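RNase III inhibitor (Mycobacterium tuberculosis, PDB 5M3I) is of unknown function but belongs to the macro domain family, whose members share a compact three-layer alpha/beta/alpha fold built round a mixed sheet. Local coordinates at residues 30-35 and 54-59; 69-74 and 84-89; 17-22 and 120-125. One frame throughout, in Å; residues are numbered along the deposited sequence.

Contact 1: residues 30-35 and 54-59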
loop_
_atom_site.group_PDB
_atom_site.type_symbol
_atom_site.label_atom_id
_atom_site.label_comp_id
_atom_site.label_asym_id
_atom_site.label_seq_id
_atom_site.Cartn_x
_atom_site.Cartn_y
_atom_site.Cartn_z
ATOM N N THR A 30 -1.474 -2.911 -2.825
ATOM C CA THR A 30 -0.600 -4.082 -2.712
ATOM C C THR A 30 -0.352 -4.581 -4.108
ATOM O O THR A 30 -1.317 -4.832 -4.855
ATOM C CB THR A 30 -1.230 -5.228 -1.886
ATOM O OG1 THR A 30 -2.577 -5.471 -2.291
ATOM C CG2 THR A 30 -1.265 -4.827 -0.430
ATOM N N VAL A 31 0.919 -4.725 -4.461
ATOM C CA VAL A 31 1.296 -5.086 -5.821
ATOM C C VAL A 31 2.345 -6.181 -5.872
ATOM O O VAL A 31 3.010 -6.489 -4.875
ATOM C CB VAL A 31 1.860 -3.882 -6.616
ATOM C CG1 VAL A 31 0.826 -2.796 -6.707
ATOM C CG2 VAL A 31 3.148 -3.338 -6.013
ATOM N N ASN A 32 2.433 -6.774 -7.065
ATOM C CA ASN A 32 3.510 -7.628 -7.457
ATOM C C ASN A 32 4.535 -6.815 -8.271
ATOM O O ASN A 32 4.255 -5.671 -8.633
ATOM C CB ASN A 32 2.992 -8.825 -8.285
ATOM C CG ASN A 32 2.273 -8.418 -9.547
ATOM O OD1 ASN A 32 2.869 -7.871 -10.496
ATOM N ND2 ASN A 32 0.950 -8.674 -9.576
ATOM N N CYS A 33 5.693 -7.432 -8.537
ATOM C CA CYS A 33 6.802 -6.799 -9.248
ATOM C C CYS A 33 6.839 -7.053 -10.773
ATOM O O CYS A 33 7.796 -6.672 -11.419
ATOM C CB CYS A 33 8.154 -7.221 -8.626
ATOM S SG CYS A 33 8.353 -6.800 -6.862
ATOM N N VAL A 34 5.809 -7.692 -11.330
ATOM C CA VAL A 34 5.831 -8.069 -12.722
ATOM C C VAL A 34 4.775 -7.350 -13.544
ATOM O O VAL A 34 4.473 -7.764 -14.664
ATOM C CB VAL A 34 5.760 -9.605 -12.925
ATOM C CG1 VAL A 34 6.935 -10.278 -12.217
ATOM C CG2 VAL A 34 4.425 -10.203 -12.465
ATOM N N GLY A 35 4.229 -6.264 -13.019
ATOM C CA GLY A 35 3.477 -5.341 -13.850
ATOM C C GLY A 35 2.020 -5.688 -14.076
ATOM O O GLY A 35 1.442 -5.309 -15.089
ATOM N N THR A 54 -0.076 2.650 -15.732
ATOM C CA THR A 54 0.824 2.745 -16.878
ATOM C C THR A 54 2.222 3.027 -16.373
ATOM O O THR A 54 3.175 2.455 -16.892
ATOM C CB THR A 54 0.409 3.868 -17.855
ATOM O OG1 THR A 54 -0.951 3.670 -18.270
ATOM C CG2 THR A 54 1.317 3.908 -19.095
ATOM N N ALA A 55 2.348 3.899 -15.367
ATOM C CA ALA A 55 3.670 4.214 -14.814
ATOM C C ALA A 55 4.277 3.007 -14.098
ATOM O O ALA A 55 5.429 2.645 -14.354
ATOM C CB ALA A 55 3.589 5.408 -13.891
ATOM N N TYR A 56 3.475 2.370 -13.237
ATOM C CA TYR A 56 3.815 1.087 -12.557
ATOM C C TYR A 56 4.239 -0.029 -13.511
ATOM O O TYR A 56 5.201 -0.746 -13.255
ATOM C CB TYR A 56 2.611 0.613 -11.725
ATOM C CG TYR A 56 2.618 -0.840 -11.366
ATOM C CD1 TYR A 56 3.341 -1.308 -10.283
ATOM C CD2 TYR A 56 1.910 -1.770 -12.126
ATOM C CE1 TYR A 56 3.364 -2.657 -9.953
ATOM C CE2 TYR A 56 1.932 -3.115 -11.798
ATOM C CZ TYR A 56 2.671 -3.551 -10.730
ATOM O OH TYR A 56 2.694 -4.894 -10.397
ATOM N N GLU A 57 3.512 -0.180 -14.607
ATOM C CA GLU A 57 3.829 -1.202 -15.604
ATOM C C GLU A 57 5.157 -0.916 -16.260
ATOM O O GLU A 57 5.956 -1.832 -16.449
ATOM C CB GLU A 57 2.718 -1.300 -16.658
ATOM C CG GLU A 57 2.937 -2.351 -17.726
ATOM C CD GLU A 57 1.780 -2.443 -18.709
ATOM O OE1 GLU A 57 1.306 -1.362 -19.175
ATOM O OE2 GLU A 57 1.337 -3.587 -19.005
ATOM N N LYS A 58 5.417 0.342 -16.606
ATOM C CA LYS A 58 6.730 0.695 -17.181
ATOM C C LYS A 58 7.860 0.385 -16.213
ATOM O O LYS A 58 8.856 -0.222 -16.583
ATOM C CB LYS A 58 6.820 2.168 -17.563
ATOM C CG LYS A 58 6.104 2.524 -18.850
ATOM C CD LYS A 58 6.796 3.671 -19.582
ATOM C CE LYS A 58 6.943 4.923 -18.716
ATOM N NZ LYS A 58 7.834 5.920 -19.364
ATOM N N ALA A 59 7.682 0.801 -14.963
ATOM C CA ALA A 59 8.670 0.564 -13.931
ATOM C C ALA A 59 8.914 -0.920 -13.687
ATOM O O ALA A 59 10.051 -1.321 -13.404
ATOM C CB ALA A 59 8.271 1.248 -12.650
#

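Contact 2: residues 69-74 and 84-89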
loop_
_atom_site.group_PDB
_atom_site.type_symbol
_atom_site.label_atom_id
_atom_site.label_comp_id
_atom_site.label_asym_id
_atom_site.label_seq_id
_atom_site.Cartn_x
_atom_site.Cartn_y
_atom_site.Cartn_z
ATOM N N LYS A 69 10.693 -1.638 -1.280
ATOM C CA LYS A 69 10.743 -0.314 -1.842
ATOM C C LYS A 69 9.337 0.050 -2.351
ATOM O O LYS A 69 8.780 -0.636 -3.181
ATOM C CB LYS A 69 11.779 -0.313 -2.961
ATOM C CG LYS A 69 11.887 0.942 -3.806
ATOM C CD LYS A 69 13.242 0.919 -4.548
ATOM C CE LYS A 69 13.169 1.435 -5.982
ATOM N NZ LYS A 69 13.167 2.930 -6.032
ATOM N N MET A 70 8.783 1.130 -1.829
ATOM C CA MET A 70 7.542 1.629 -2.321
ATOM C C MET A 70 7.724 2.170 -3.738
ATOM O O MET A 70 8.753 2.802 -4.027
ATOM C CB MET A 70 7.017 2.740 -1.385
ATOM C CG MET A 70 6.741 2.341 0.080
ATOM S SD MET A 70 5.620 0.926 0.312
ATOM C CE MET A 70 6.804 -0.435 0.325
ATOM N N PHE A 71 6.718 1.970 -4.586
ATOM C CA PHE A 71 6.604 2.700 -5.822
ATOM C C PHE A 71 5.489 3.746 -5.723
ATOM O O PHE A 71 4.298 3.399 -5.688
ATOM C CB PHE A 71 6.368 1.743 -6.967
ATOM C CG PHE A 71 6.337 2.406 -8.304
ATOM C CD1 PHE A 71 7.515 2.912 -8.864
ATOM C CD2 PHE A 71 5.147 2.570 -8.972
ATOM C CE1 PHE A 71 7.492 3.570 -10.084
ATOM C CE2 PHE A 71 5.111 3.234 -10.200
ATOM C CZ PHE A 71 6.283 3.727 -10.762
ATOM N N VAL A 72 5.860 5.027 -5.648
ATOM C CA VAL A 72 4.915 6.080 -5.283
ATOM C C VAL A 72 4.538 6.900 -6.501
ATOM O O VAL A 72 5.408 7.298 -7.245
ATOM C CB VAL A 72 5.517 7.017 -4.209
ATOM C CG1 VAL A 72 4.492 8.038 -3.733
ATOM C CG2 VAL A 72 5.980 6.199 -3.005
ATOM N N VAL A 73 3.267 7.202 -6.660
ATOM C CA VAL A 73 2.789 8.045 -7.747
ATOM C C VAL A 73 1.842 9.126 -7.191
ATOM O O VAL A 73 1.026 8.854 -6.311
ATOM C CB VAL A 73 2.047 7.191 -8.805
ATOM C CG1 VAL A 73 1.677 8.045 -10.001
ATOM C CG2 VAL A 73 2.894 6.016 -9.321
ATOM N N ASP A 74 1.934 10.335 -7.742
ATOM C CA ASP A 74 0.984 11.416 -7.419
ATOM C C ASP A 74 -0.230 11.308 -8.274
ATOM O O ASP A 74 -0.133 11.059 -9.473
ATOM C CB ASP A 74 1.637 12.766 -7.628
ATOM C CG ASP A 74 2.675 13.052 -6.565
ATOM O OD1 ASP A 74 3.338 12.074 -6.089
ATOM O OD2 ASP A 74 2.794 14.249 -6.204
ATOM N N ILE A 84 -0.585 7.595 -4.311
ATOM C CA ILE A 84 -0.777 6.173 -4.263
ATOM C C ILE A 84 0.567 5.564 -3.965
ATOM O O ILE A 84 1.523 5.746 -4.732
ATOM C CB ILE A 84 -1.263 5.584 -5.623
ATOM C CG1 ILE A 84 -2.432 6.377 -6.195
ATOM C CG2 ILE A 84 -1.600 4.103 -5.458
ATOM C CD1 ILE A 84 -3.583 6.542 -5.249
ATOM N N ILE A 85 0.641 4.823 -2.863
ATOM C CA ILE A 85 1.855 4.134 -2.447
ATOM C C ILE A 85 1.650 2.663 -2.761
ATOM O O ILE A 85 0.890 1.963 -2.092
ATOM C CB ILE A 85 2.112 4.337 -0.970
ATOM C CG1 ILE A 85 2.157 5.834 -0.655
ATOM C CG2 ILE A 85 3.414 3.662 -0.575
ATOM C CD1 ILE A 85 2.188 6.163 0.825
ATOM N N ASN A 86 2.317 2.197 -3.811
ATOM C CA ASN A 86 2.223 0.811 -4.222
ATOM C C ASN A 86 3.243 0.022 -3.446
ATOM O O ASN A 86 4.434 0.194 -3.627
ATOM C CB ASN A 86 2.464 0.679 -5.709
ATOM C CG ASN A 86 1.376 1.353 -6.521
ATOM O OD1 ASN A 86 0.281 0.815 -6.665
ATOM N ND2 ASN A 86 1.685 2.516 -7.100
ATOM N N PHE A 87 2.753 -0.852 -2.577
ATOM C CA PHE A 87 3.575 -1.638 -1.633
ATOM C C PHE A 87 3.725 -3.039 -2.206
ATOM O O PHE A 87 2.737 -3.759 -2.340
ATOM C CB PHE A 87 2.796 -1.681 -0.323
ATOM C CG PHE A 87 3.510 -2.247 0.830
ATOM C CD1 PHE A 87 4.049 -3.520 0.774
ATOM C CD2 PHE A 87 3.627 -1.521 1.983
ATOM C CE1 PHE A 87 4.706 -4.032 1.850
ATOM C CE2 PHE A 87 4.334 -2.007 3.047
ATOM C CZ PHE A 87 4.832 -3.296 2.994
ATOM N N PRO A 88 4.967 -3.447 -2.582
ATOM C CA PRO A 88 5.106 -4.821 -3.126
ATOM C C PRO A 88 4.975 -5.878 -2.064
ATOM O O PRO A 88 5.727 -5.887 -1.132
ATOM C CB PRO A 88 6.519 -4.813 -3.744
ATOM C CG PRO A 88 6.756 -3.339 -4.066
ATOM C CD PRO A 88 6.199 -2.664 -2.838
ATOM N N THR A 89 3.985 -6.740 -2.208
ATOM C CA THR A 89 3.747 -7.816 -1.279
ATOM C C THR A 89 4.185 -9.152 -1.904
ATOM O O THR A 89 4.187 -10.160 -1.217
ATOM C CB THR A 89 2.258 -7.903 -0.909
ATOM O OG1 THR A 89 1.470 -8.002 -2.109
ATOM C CG2 THR A 89 1.850 -6.702 -0.171
#

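Contact 3: residues 17-22 and 120-125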
loop_
_atom_site.group_PDB
_atom_site.type_symbol
_atom_site.label_atom_id
_atom_site.label_comp_id
_atom_site.label_asym_id
_atom_site.label_seq_id
_atom_site.Cartn_x
_atom_site.Cartn_y
_atom_site.Cartn_z
ATOM N N GLY A 17 -15.457 -0.507 4.907
ATOM C CA GLY A 17 -15.956 -0.177 3.593
ATOM C C GLY A 17 -14.799 -0.194 2.627
ATOM O O GLY A 17 -13.836 -0.939 2.807
ATOM N N ASP A 18 -14.902 0.656 1.623
ATOM C CA ASP A 18 -14.041 0.628 0.470
ATOM C C ASP A 18 -12.829 1.526 0.746
ATOM O O ASP A 18 -12.956 2.743 0.821
ATOM C CB ASP A 18 -14.829 1.130 -0.754
ATOM C CG ASP A 18 -14.011 1.107 -2.055
ATOM O OD1 ASP A 18 -12.856 0.551 -2.086
ATOM O OD2 ASP A 18 -14.564 1.629 -3.064
ATOM N N LEU A 19 -11.657 0.902 0.823
ATOM C CA LEU A 19 -10.410 1.627 0.971
ATOM C C LEU A 19 -10.236 2.787 -0.012
ATOM O O LEU A 19 -9.714 3.828 0.369
ATOM C CB LEU A 19 -9.210 0.687 0.884
ATOM C CG LEU A 19 -7.880 1.392 1.172
ATOM C CD1 LEU A 19 -6.924 0.525 1.971
ATOM C CD2 LEU A 19 -7.187 1.815 -0.114
ATOM N N LEU A 20 -10.622 2.604 -1.267
ATOM C CA LEU A 20 -10.463 3.666 -2.264
ATOM C C LEU A 20 -11.290 4.926 -1.983
ATOM O O LEU A 20 -10.995 5.992 -2.532
ATOM C CB LEU A 20 -10.762 3.164 -3.665
ATOM C CG LEU A 20 -9.574 2.449 -4.325
ATOM C CD1 LEU A 20 -9.358 1.106 -3.676
ATOM C CD2 LEU A 20 -9.824 2.245 -5.796
ATOM N N ARG A 21 -12.278 4.833 -1.100
ATOM C CA ARG A 21 -13.046 6.017 -0.701
ATOM C C ARG A 21 -12.567 6.614 0.596
ATOM O O ARG A 21 -13.231 7.465 1.176
ATOM C CB ARG A 21 -14.536 5.661 -0.652
ATOM C CG ARG A 21 -15.066 5.372 -2.059
ATOM C CD ARG A 21 -16.577 5.232 -2.140
ATOM N NE ARG A 21 -17.103 6.083 -3.216
ATOM C CZ ARG A 21 -17.561 7.339 -3.075
ATOM N NH1 ARG A 21 -17.604 7.957 -1.880
ATOM N NH2 ARG A 21 -17.997 7.992 -4.153
ATOM N N ALA A 22 -11.426 6.161 1.088
ATOM C CA ALA A 22 -10.885 6.711 2.318
ATOM C C ALA A 22 -10.590 8.191 2.124
ATOM O O ALA A 22 -10.151 8.622 1.052
ATOM C CB ALA A 22 -9.641 5.969 2.735
ATOM N N SER A 120 -1.856 11.578 6.539
ATOM C CA SER A 120 -2.810 10.531 6.714
ATOM C C SER A 120 -2.661 9.497 5.599
ATOM O O SER A 120 -2.423 9.861 4.448
ATOM C CB SER A 120 -4.248 11.107 6.780
ATOM O OG SER A 120 -4.697 11.505 5.510
ATOM N N VAL A 121 -2.868 8.235 5.965
ATOM C CA VAL A 121 -2.783 7.133 5.020
ATOM C C VAL A 121 -3.798 6.013 5.346
ATOM O O VAL A 121 -4.125 5.778 6.507
ATOM C CB VAL A 121 -1.344 6.638 4.974
ATOM C CG1 VAL A 121 -0.947 6.126 6.303
ATOM C CG2 VAL A 121 -1.181 5.557 3.938
ATOM N N ALA A 122 -4.314 5.379 4.302
ATOM C CA ALA A 122 -5.223 4.225 4.425
ATOM C C ALA A 122 -4.462 3.033 3.946
ATOM O O ALA A 122 -3.871 3.061 2.838
ATOM C CB ALA A 122 -6.483 4.410 3.600
ATOM N N VAL A 123 -4.524 1.961 4.728
ATOM C CA VAL A 123 -3.734 0.760 4.472
ATOM C C VAL A 123 -4.638 -0.495 4.412
ATOM O O VAL A 123 -5.463 -0.678 5.299
ATOM C CB VAL A 123 -2.711 0.581 5.595
ATOM C CG1 VAL A 123 -1.782 -0.526 5.248
ATOM C CG2 VAL A 123 -1.921 1.882 5.812
ATOM N N PRO A 124 -4.497 -1.331 3.375
ATOM C CA PRO A 124 -5.234 -2.575 3.266
ATOM C C PRO A 124 -4.538 -3.681 4.011
ATOM O O PRO A 124 -3.437 -3.481 4.502
ATOM C CB PRO A 124 -5.194 -2.874 1.770
ATOM C CG PRO A 124 -3.895 -2.306 1.350
ATOM C CD PRO A 124 -3.689 -1.078 2.172
ATOM N N PRO A 125 -5.157 -4.854 4.090
ATOM C CA PRO A 125 -4.537 -5.940 4.836
ATOM C C PRO A 125 -3.443 -6.627 4.003
ATOM O O PRO A 125 -3.674 -7.644 3.354
ATOM C CB PRO A 125 -5.723 -6.871 5.166
ATOM C CG PRO A 125 -6.813 -6.513 4.233
ATOM C CD PRO A 125 -6.530 -5.167 3.638
#

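Contact 1: residues 30-35 and 54-59
In this macro domain the chain leaves the end of a central strand, 26-31, as a loop, and there Tyr-56 of helix 50-61 meets Asn-32 and Gly-35. The phenol is the working group. Its OH donates to the backbone O of Asn-32, with Tyr-56 OH and Asn-32 O 2.5 Å apart. This is shorter than usual for a hydrogen bond, and the exact length is doubtful. That oxygen lies at the ring edge, in the ring plane. A weak bond comes from the other end of the turn, from Gly-35 N to Tyr-56 OH at 3.3 Å, bent to 129° at the hydrogen. The phenol oxygen thus joins the two ends of residues 32-35. The turn is also braced from within. Asn-32 OD1 accepts from Val-34 N at 3.1 Å, in the carbonyl plane and on a lone pair, which makes an Asx turn. The amide is turned 60° from the Tyr-56 ring, and its ND2 bonds to the backbone O of Val-36.

Tyr-56 CG stands anti to its own backbone N (chi1 160°), which sends the ring from the helix toward the loop. Ring carbon CE1 of Tyr-56, next to the one bearing the hydroxyl, packs on Val-31 CB at 3.9 Å. The other such carbon, CE2 of Tyr-56, comes within 3.4 Å of Gly-35 CA. Gly-35 has a positive phi, and its backbone lies against CE2. Phe-71 of the edge strand 71-74 also packs on Tyr-56. The arrangement is an Asx turn in the loop that follows a beta strand, tied to a helix by the hydroxyl of a buried tyrosine.

Contact 2: residues 69-74 and 84-89
Phe-71 and Asn-86 form a hydrogen-bonded pair in the antiparallel beta hairpin of strands 71-74 and 83-88, at one edge of the macro domain sheet. Phe-71 N donates to Asn-86 O at 3.0 Å, and Asn-86 N donates back to Phe-71 O. A third bond is added by the side chain, from Asn-86 ND2 to Phe-71 O at 3.1 Å. The two donors reach Phe-71 O from opposite faces of its carbonyl plane, so two bonds grip this oxygen. The carbonyl oxygen lies near the amide plane of Asn-86. Asn-86 projects from the sheet beside Phe-71, and its amide is rotated so that ND2 turns to Phe-71 O. ND2 also meets the edge of the Phe-71 ring at CD2. Further along, Val-73 and Ile-84 exchange two backbone bonds. Between these pairs Val-72 faces Ile-85 as a non-hydrogen-bonded pair.

Met-70 comes just before strand 71-74. Its side chain folds twice, passes at a slant over Ile-85 CG2 and ends at Phe-87. Met-70 SD touches Ile-85 CG2 at 3.6 Å. The Met-70 methyl CE lies over one face of the Phe-87 ring, a CH-pi contact 3.9 Å from the centroid and 17° off the normal, with SD oblique to the same ring.

Outward, helix 50-61 covers the face with Phe-71 and Val-73 through Tyr-56, Ala-59 and Met-52. Helix 99-115 packs on the face with Val-72 and Ile-85 through Val-112 and Leu-109, and its Asp-108 accepts from Met-70 N. Asn-29 ND2 bonds to Asn-86 OD1, which fixes the rotation of the amide.

Contact 3: residues 17-22 and 120-125
Leu-19 and Ala-122 bury the most surface here, with Ala-22 completing the group. Leu-19 lies in a short 3-10 segment, and its side chain points at the end of strand 120-123. With chi1 at -174° the Leu-19 branch reaches out from the 3-10 turn to the strand. The touching is then shared between two atoms. CG rests near the methyl of Ala-122, with Leu-19 CG and Ala-122 CB 4.1 Å apart. CD1 goes further along the chain and lies against the peptide link between Val-123 and Pro-124. Leu-19 CD1 is 3.4 Å from Pro-124 N. Leu-19 CD1 also meets the proline ring, at 3.6 Å from Pro-124 CD. One methyl thus covers the place where the strand gives way to the loop.

Ala-22 comes three residues after Leu-19 and meets the same alanine, methyl to methyl. Ala-22 CB and Ala-122 CB are 3.6 Å apart. The Ala-122 methyl therefore has both loop residues as neighbours.

In the macro domain fold this places the connection between strands 12-14 and 26-31 against an inner strand of the mixed sheet. Strand 120-123 runs parallel to strands 26-31 and 153-156, which flank it. Helix 40-48 adds Ile-41 and Phe-45 to the surroundings of Leu-19, and Tyr-157 touches both Leu-19 and Ala-22. Helix 135-147 packs on Val-121 and Val-123, whose side chains point away from the loop.

The loop holds its shape by bonds of its own. Ala-22 N donates to Leu-19 O, which brings the two contact residues onto one turn. Asp-18 OD1 accepts from Leu-20 N at 3.1 Å, an Asx turn in which the donor stands above the carboxylate plane.

How the contacts relate
From the N terminus, residues 17-22 come first, between the edge strand 12-14 and strand 26-31. Their partner, 120-125, lies far along the chain, so contact 3 closes a long loop that holds both other contacts. Contact 1 closes inside it, joining the end of strand 26-31 to helix 50-61. Contact 2 follows in series as a hairpin at the opposite sheet edge. Contacts 1 and 2 touch: Val-31 pairs with Phe-87 and Thr-89 through the backbone, and Phe-71 packs against helix 50-61. Contact 1 meets contact 3 lightly, where Thr-30 CG2 packs on Pro-124 CG. All three reach the same sheet.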